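Local coordinates for protein 3-oxo-tetronate kinase (Haemophilus influenzae, PDB 1YZY) that catalyses the ATP-dependent phosphorylation of 3-oxo-tetronate to 3-oxo-tetronate 4-phosphate, at residues Val249-Val263 with Ala303-Leu315. Residues are numbered along the deposited sequence; the frame is centred on the assembly and turned at random.
Sequences VVLSGSCSVMTNKQV and APMVYATVPPDAL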
ATOM      1  N   VAL A 249      13.563 -16.155   9.442  1.00 19.18           N
ATOM      2  CA  VAL A 249      14.545 -15.250  10.029  1.00 20.13           C
ATOM      3  C   VAL A 249      13.956 -13.848  10.231  1.00 23.52           C
ATOM      4  O   VAL A 249      13.135 -13.382   9.436  1.00 20.35           O
ATOM      5  CB  VAL A 249      15.850 -15.172   9.167  1.00 21.74           C
ATOM      6  CG1 VAL A 249      15.580 -14.514   7.821  1.00 18.80           C
ATOM      7  CG2 VAL A 249      16.946 -14.435   9.920  1.00 19.78           C
ATOM      8  N   VAL A 250      14.332 -13.222  11.339  1.00 18.71           N
ATOM      9  CA  VAL A 250      13.885 -11.877  11.676  1.00 20.56           C
ATOM     10  C   VAL A 250      15.086 -10.950  11.547  1.00 17.77           C
ATOM     11  O   VAL A 250      16.130 -11.192  12.157  1.00 16.03           O
ATOM     12  CB  VAL A 250      13.347 -11.800  13.146  1.00 22.02           C
ATOM     13  CG1 VAL A 250      13.034 -10.366  13.529  1.00 17.59           C
ATOM     14  CG2 VAL A 250      12.105 -12.660  13.311  1.00 14.69           C
ATOM     15  N   LEU A 251      14.947  -9.916  10.724  1.00 19.73           N
ATOM     16  CA  LEU A 251      16.011  -8.934  10.517  1.00 18.51           C
ATOM     17  C   LEU A 251      15.455  -7.557  10.900  1.00 22.60           C
ATOM     18  O   LEU A 251      14.715  -6.944  10.136  1.00 24.94           O
ATOM     19  CB  LEU A 251      16.486  -8.976   9.057  1.00 20.93           C
ATOM     20  CG  LEU A 251      16.985 -10.344   8.546  1.00 19.97           C
ATOM     21  CD1 LEU A 251      17.179 -10.333   7.058  1.00 18.48           C
ATOM     22  CD2 LEU A 251      18.270 -10.759   9.243  1.00 15.58           C
ATOM     23  N   SER A 252      15.833  -7.085  12.086  1.00 24.45           N
ATOM     24  CA  SER A 252      15.362  -5.814  12.648  1.00 24.42           C
ATOM     25  C   SER A 252      16.386  -4.680  12.630  1.00 22.61           C
ATOM     26  O   SER A 252      17.436  -4.778  13.256  1.00 20.89           O
ATOM     27  CB  SER A 252      14.934  -6.056  14.097  1.00 24.73           C
ATOM     28  OG  SER A 252      14.002  -5.093  14.543  1.00 24.98           O
ATOM     29  N   GLY A 253      16.060  -3.583  11.955  1.00 24.48           N
ATOM     30  CA  GLY A 253      16.978  -2.460  11.898  1.00 28.81           C
ATOM     31  C   GLY A 253      16.457  -1.134  12.429  1.00 30.14           C
ATOM     32  O   GLY A 253      17.245  -0.210  12.655  1.00 35.69           O
ATOM     33  N   SER A 254      15.143  -1.022  12.607  1.00 31.92           N
ATOM     34  CA  SER A 254      14.518   0.209  13.094  1.00 34.47           C
ATOM     35  C   SER A 254      14.813   0.529  14.552  1.00 33.76           C
ATOM     36  O   SER A 254      14.869  -0.357  15.392  1.00 34.44           O
ATOM     37  CB  SER A 254      12.998   0.154  12.894  1.00 33.34           C
ATOM     38  OG  SER A 254      12.392   1.419  13.138  1.00 33.35           O
ATOM     39  N   CYS A 255      14.989   1.809  14.848  1.00 35.93           N
ATOM     40  CA  CYS A 255      15.255   2.239  16.212  1.00 37.19           C
ATOM     41  C   CYS A 255      14.127   3.108  16.756  1.00 40.60           C
ATOM     42  O   CYS A 255      14.359   4.043  17.531  1.00 41.51           O
ATOM     43  CB  CYS A 255      16.581   2.978  16.277  1.00 34.89           C
ATOM     44  SG  CYS A 255      17.973   1.952  15.791  1.00 34.14           S
ATOM     45  N   SER A 256      12.912   2.833  16.293  1.00 39.82           N
ATOM     46  CA  SER A 256      11.731   3.554  16.741  1.00 43.96           C
ATOM     47  C   SER A 256      11.264   3.002  18.081  1.00 42.53           C
ATOM     48  O   SER A 256      11.581   1.870  18.443  1.00 40.19           O
ATOM     49  CB  SER A 256      10.610   3.462  15.706  1.00 45.12           C
ATOM     50  OG  SER A 256      10.776   4.455  14.700  1.00 65.68           O
ATOM     51  N   VAL A 257      10.538   3.823  18.828  1.00 40.07           N
ATOM     52  CA  VAL A 257      10.031   3.430  20.134  1.00 42.35           C
ATOM     53  C   VAL A 257       9.316   2.079  20.132  1.00 39.60           C
ATOM     54  O   VAL A 257       9.547   1.255  21.026  1.00 35.66           O
ATOM     55  CB  VAL A 257       9.084   4.509  20.714  1.00 45.59           C
ATOM     56  CG1 VAL A 257       9.881   5.744  21.087  1.00 43.46           C
ATOM     57  CG2 VAL A 257       7.995   4.870  19.694  1.00 51.82           C
ATOM     58  N   MET A 258       8.448   1.863  19.143  1.00 34.37           N
ATOM     59  CA  MET A 258       7.694   0.615  19.041  1.00 40.22           C
ATOM     60  C   MET A 258       8.565  -0.595  18.710  1.00 40.48           C
ATOM     61  O   MET A 258       8.375  -1.675  19.278  1.00 36.68           O
ATOM     62  CB  MET A 258       6.559   0.750  18.022  1.00 38.31           C
ATOM     63  CG  MET A 258       5.734  -0.516  17.855  1.00 40.04           C
ATOM     64  SD  MET A 258       5.382  -1.314  19.436  1.00 49.17           S
ATOM     65  CE  MET A 258       4.060  -0.307  20.043  1.00 41.63           C
ATOM     66  N   THR A 259       9.528  -0.409  17.813  1.00 38.87           N
ATOM     67  CA  THR A 259      10.417  -1.496  17.424  1.00 38.18           C
ATOM     68  C   THR A 259      11.330  -1.917  18.581  1.00 36.73           C
ATOM     69  O   THR A 259      11.552  -3.110  18.806  1.00 39.47           O
ATOM     70  CB  THR A 259      11.266  -1.120  16.191  1.00 34.35           C
ATOM     71  OG1 THR A 259      10.400  -0.768  15.104  1.00 27.28           O
ATOM     72  CG2 THR A 259      12.140  -2.296  15.764  1.00 33.08           C
ATOM     73  N   ASN A 260      11.847  -0.939  19.317  1.00 30.21           N
ATOM     74  CA  ASN A 260      12.721  -1.217  20.444  1.00 29.63           C
ATOM     75  C   ASN A 260      12.030  -2.096  21.467  1.00 32.71           C
ATOM     76  O   ASN A 260      12.669  -2.926  22.112  1.00 33.52           O
ATOM     77  CB  ASN A 260      13.174   0.072  21.105  1.00 28.15           C
ATOM     78  CG  ASN A 260      14.602   0.407  20.782  1.00 33.95           C
ATOM     79  OD1 ASN A 260      15.528  -0.048  21.458  1.00 29.43           O
ATOM     80  ND2 ASN A 260      14.799   1.210  19.749  1.00 37.27           N
ATOM     81  N   LYS A 261      10.730  -1.887  21.634  1.00 30.64           N
ATOM     82  CA  LYS A 261       9.946  -2.673  22.574  1.00 32.83           C
ATOM     83  C   LYS A 261       9.676  -4.065  22.016  1.00 34.69           C
ATOM     84  O   LYS A 261       9.664  -5.040  22.767  1.00 36.88           O
ATOM     85  CB  LYS A 261       8.627  -1.964  22.898  1.00 37.67           C
ATOM     86  CG  LYS A 261       8.803  -0.673  23.688  1.00 44.67           C
ATOM     87  CD  LYS A 261       7.467  -0.007  23.997  1.00 52.62           C
ATOM     88  CE  LYS A 261       6.738   0.383  22.718  1.00 58.20           C
ATOM     89  NZ  LYS A 261       5.429   1.037  22.980  1.00 63.18           N
ATOM     90  N   GLN A 262       9.429  -4.146  20.710  1.00 29.59           N
ATOM     91  CA  GLN A 262       9.157  -5.422  20.046  1.00 30.08           C
ATOM     92  C   GLN A 262      10.396  -6.323  20.073  1.00 29.68           C
ATOM     93  O   GLN A 262      10.283  -7.552  20.076  1.00 29.98           O
ATOM     94  CB  GLN A 262       8.696  -5.191  18.597  1.00 25.38           C
ATOM     95  CG  GLN A 262       7.349  -4.481  18.471  1.00 23.58           C
ATOM     96  CD  GLN A 262       7.044  -4.042  17.047  1.00 27.99           C
ATOM     97  OE1 GLN A 262       7.871  -3.424  16.390  1.00 34.36           O
ATOM     98  NE2 GLN A 262       5.858  -4.374  16.564  1.00 29.62           N
ATOM     99  N   VAL A 263      11.572  -5.699  20.041  1.00 30.99           N
ATOM    100  CA  VAL A 263      12.851  -6.412  20.083  1.00 32.10           C
ATOM    101  C   VAL A 263      13.118  -6.851  21.523  1.00 34.67           C
ATOM    102  O   VAL A 263      13.535  -7.977  21.780  1.00 31.72           O
ATOM    103  CB  VAL A 263      14.021  -5.501  19.593  1.00 29.27           C
ATOM    104  CG1 VAL A 263      15.368  -6.133  19.911  1.00 31.53           C
ATOM    105  CG2 VAL A 263      13.907  -5.244  18.092  1.00 26.12           C
ATOM    106  N   ALA A 303      12.080 -18.247  15.211  1.00 25.60           N
ATOM    107  CA  ALA A 303      13.136 -17.829  14.296  1.00 26.90           C
ATOM    108  C   ALA A 303      14.197 -16.953  14.954  1.00 23.05           C
ATOM    109  O   ALA A 303      13.893 -16.127  15.820  1.00 23.72           O
ATOM    110  CB  ALA A 303      12.535 -17.114  13.118  1.00 22.58           C
ATOM    111  N   PRO A 304      15.472 -17.147  14.572  1.00 20.18           N
ATOM    112  CA  PRO A 304      16.559 -16.353  15.146  1.00 15.39           C
ATOM    113  C   PRO A 304      16.504 -14.904  14.650  1.00 19.11           C
ATOM    114  O   PRO A 304      16.131 -14.636  13.512  1.00 17.98           O
ATOM    115  CB  PRO A 304      17.802 -17.093  14.658  1.00 17.09           C
ATOM    116  CG  PRO A 304      17.386 -17.589  13.332  1.00 19.00           C
ATOM    117  CD  PRO A 304      15.994 -18.121  13.599  1.00 14.97           C
ATOM    118  N   MET A 305      16.895 -13.971  15.502  1.00 14.26           N
ATOM    119  CA  MET A 305      16.853 -12.569  15.129  1.00 19.31           C
ATOM    120  C   MET A 305      18.194 -11.839  15.253  1.00 19.29           C
ATOM    121  O   MET A 305      18.876 -11.810  16.283  1.00 16.97           O
ATOM    122  CB  MET A 305      15.863 -11.826  16.042  1.00 15.27           C
ATOM    123  CG  MET A 305      16.030 -10.305  16.052  1.00 19.49           C
ATOM    124  SD  MET A 305      14.787  -9.434  17.012  1.00 23.36           S
ATOM    125  CE  MET A 305      15.298  -9.762  18.704  1.00 24.26           C
ATOM    126  N   VAL A 306      18.549 -11.232  14.122  1.00 19.45           N
ATOM    127  CA  VAL A 306      19.706 -10.378  13.897  1.00 20.27           C
ATOM    128  C   VAL A 306      19.148  -8.957  13.887  1.00 20.79           C
ATOM    129  O   VAL A 306      18.343  -8.616  13.018  1.00 24.79           O
ATOM    130  CB  VAL A 306      20.454 -10.624  12.580  1.00  9.65           C
ATOM    131  CG1 VAL A 306      21.732  -9.820  12.573  1.00 12.09           C
ATOM    132  CG2 VAL A 306      20.759 -12.091  12.404  1.00 10.38           C
ATOM    133  N   TYR A 307      19.581  -8.124  14.825  1.00 26.75           N
ATOM    134  CA  TYR A 307      19.043  -6.775  14.911  1.00 24.87           C
ATOM    135  C   TYR A 307      20.015  -5.628  15.124  1.00 26.20           C
ATOM    136  O   TYR A 307      21.020  -5.766  15.819  1.00 31.65           O
ATOM    137  CB  TYR A 307      17.979  -6.721  16.015  1.00 24.27           C
ATOM    138  CG  TYR A 307      18.513  -6.978  17.412  1.00 26.70           C
ATOM    139  CD1 TYR A 307      18.713  -5.925  18.307  1.00 25.79           C
ATOM    140  CD2 TYR A 307      18.832  -8.274  17.834  1.00 28.96           C
ATOM    141  CE1 TYR A 307      19.221  -6.155  19.577  1.00 32.22           C
ATOM    142  CE2 TYR A 307      19.335  -8.514  19.098  1.00 28.49           C
ATOM    143  CZ  TYR A 307      19.530  -7.452  19.964  1.00 36.55           C
ATOM    144  OH  TYR A 307      20.062  -7.684  21.211  1.00 42.09           O
ATOM    145  N   ALA A 308      19.680  -4.484  14.542  1.00 24.64           N
ATOM    146  CA  ALA A 308      20.466  -3.266  14.682  1.00 26.22           C
ATOM    147  C   ALA A 308      19.720  -2.357  15.666  1.00 27.28           C
ATOM    148  O   ALA A 308      20.286  -1.416  16.221  1.00 26.72           O
ATOM    149  CB  ALA A 308      20.620  -2.578  13.329  1.00 27.78           C
ATOM    150  N   THR A 309      18.454  -2.685  15.897  1.00 28.58           N
ATOM    151  CA  THR A 309      17.574  -1.942  16.791  1.00 33.11           C
ATOM    152  C   THR A 309      18.134  -1.587  18.171  1.00 37.10           C
ATOM    153  O   THR A 309      18.364  -2.466  19.009  1.00 36.56           O
ATOM    154  CB  THR A 309      16.278  -2.717  16.997  1.00 33.16           C
ATOM    155  OG1 THR A 309      15.667  -2.950  15.723  1.00 28.03           O
ATOM    156  CG2 THR A 309      15.321  -1.955  17.906  1.00 34.51           C
ATOM    157  N   VAL A 310      18.338  -0.291  18.397  1.00 41.05           N
ATOM    158  CA  VAL A 310      18.821   0.237  19.674  1.00 42.22           C
ATOM    159  C   VAL A 310      17.995   1.479  20.003  1.00 46.15           C
ATOM    160  O   VAL A 310      17.469   2.137  19.098  1.00 42.06           O
ATOM    161  CB  VAL A 310      20.326   0.635  19.642  1.00 39.11           C
ATOM    162  CG1 VAL A 310      21.198  -0.595  19.645  1.00 31.11           C
ATOM    163  CG2 VAL A 310      20.628   1.514  18.441  1.00 43.51           C
ATOM    164  N   PRO A 311      17.884   1.828  21.300  1.00 49.07           N
ATOM    165  CA  PRO A 311      17.112   3.004  21.718  1.00 53.36           C
ATOM    166  C   PRO A 311      17.489   4.238  20.898  1.00 57.11           C
ATOM    167  O   PRO A 311      18.658   4.413  20.538  1.00 55.65           O
ATOM    168  CB  PRO A 311      17.518   3.166  23.183  1.00 49.72           C
ATOM    169  CG  PRO A 311      17.727   1.761  23.622  1.00 49.56           C
ATOM    170  CD  PRO A 311      18.504   1.171  22.467  1.00 51.43           C
ATOM    171  N   PRO A 312      16.499   5.092  20.574  1.00 61.08           N
ATOM    172  CA  PRO A 312      16.748   6.309  19.791  1.00 67.29           C
ATOM    173  C   PRO A 312      17.850   7.174  20.408  1.00 71.30           C
ATOM    174  O   PRO A 312      18.423   8.036  19.739  1.00 73.35           O
ATOM    175  CB  PRO A 312      15.384   7.007  19.791  1.00 65.70           C
ATOM    176  CG  PRO A 312      14.678   6.428  20.986  1.00 67.20           C
ATOM    177  CD  PRO A 312      15.075   4.989  20.928  1.00 63.14           C
ATOM    178  N   ASP A 313      18.115   6.951  21.693  1.00 73.30           N
ATOM    179  CA  ASP A 313      19.163   7.667  22.415  1.00 74.81           C
ATOM    180  C   ASP A 313      20.528   7.112  22.010  1.00 73.92           C
ATOM    181  O   ASP A 313      21.423   7.866  21.628  1.00 75.28           O
ATOM    182  CB  ASP A 313      18.963   7.506  23.931  1.00 79.39           C
ATOM    183  CG  ASP A 313      20.180   7.947  24.745  1.00 81.49           C
ATOM    184  OD1 ASP A 313      20.869   7.067  25.308  1.00 80.68           O
ATOM    185  OD2 ASP A 313      20.442   9.167  24.829  1.00 83.80           O
ATOM    186  N   ALA A 314      20.685   5.794  22.146  1.00 72.86           N
ATOM    187  CA  ALA A 314      21.931   5.106  21.811  1.00 70.53           C
ATOM    188  C   ALA A 314      22.252   5.191  20.325  1.00 68.83           C
ATOM    189  O   ALA A 314      23.411   5.067  19.932  1.00 65.70           O
ATOM    190  CB  ALA A 314      21.865   3.647  22.251  1.00 70.74           C
ATOM    191  N   LEU A 315      21.215   5.353  19.508  1.00 70.93           N
ATOM    192  CA  LEU A 315      21.375   5.462  18.064  1.00 72.15           C
ATOM    193  C   LEU A 315      21.978   6.803  17.675  1.00 74.50           C
ATOM    194  O   LEU A 315      22.862   6.867  16.823  1.00 76.17           O
ATOM    195  CB  LEU A 315      20.031   5.303  17.355  1.00 71.14           C
ATOM    196  CG  LEU A 315      20.137   5.496  15.841  1.00 70.91           C
ATOM    197  CD1 LEU A 315      20.925   4.342  15.233  1.00 71.43           C
ATOM    198  CD2 LEU A 315      18.759   5.599  15.220  1.00 69.37           C
TER
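Val250 and Ser252 pair with Met305 and Tyr307 where strands 249-252 and 305-307 run parallel, their axes 4.8 Å apart and 11° from aligned; four backbone hydrogen bonds join them, from Val250 N to Pro304 O at one end to Ala308 N to Ser252 O at the other. Past the strands, Thr309 takes over. Its OG1 accepts from Ser252 OG at 3.0 Å and donates to Ser254 O at 2.7 Å, so one hydroxyl ties strand end to turn. Thr309 CG2 meets Val263 CG2 of helix 257-263 tip to tip, 3.6 Å apart. The other branch, Val263 CG1, set anti to the backbone N (chi1 168°), makes a CH-pi contact over one face of the Tyr307 ring, offset toward the rim and 4.0 Å from the centroid, and also touches Met305 CE. Farther out, the N-H of Asn260 ND2 aims straight at Val310 O (2.9 Å) but meets it from above the carbonyl plane, not on a lone pair, while Val310 N donates a long, nearly linear hydrogen bond to Cys255 SG (3.5 Å). Both backbone polar groups of Val310 are thus used by the turn and helix. Ser254 probably binds ATP; the Thr309 hydroxyl, gripping its carbonyl, would help fix the shape of this nucleotide-binding turn.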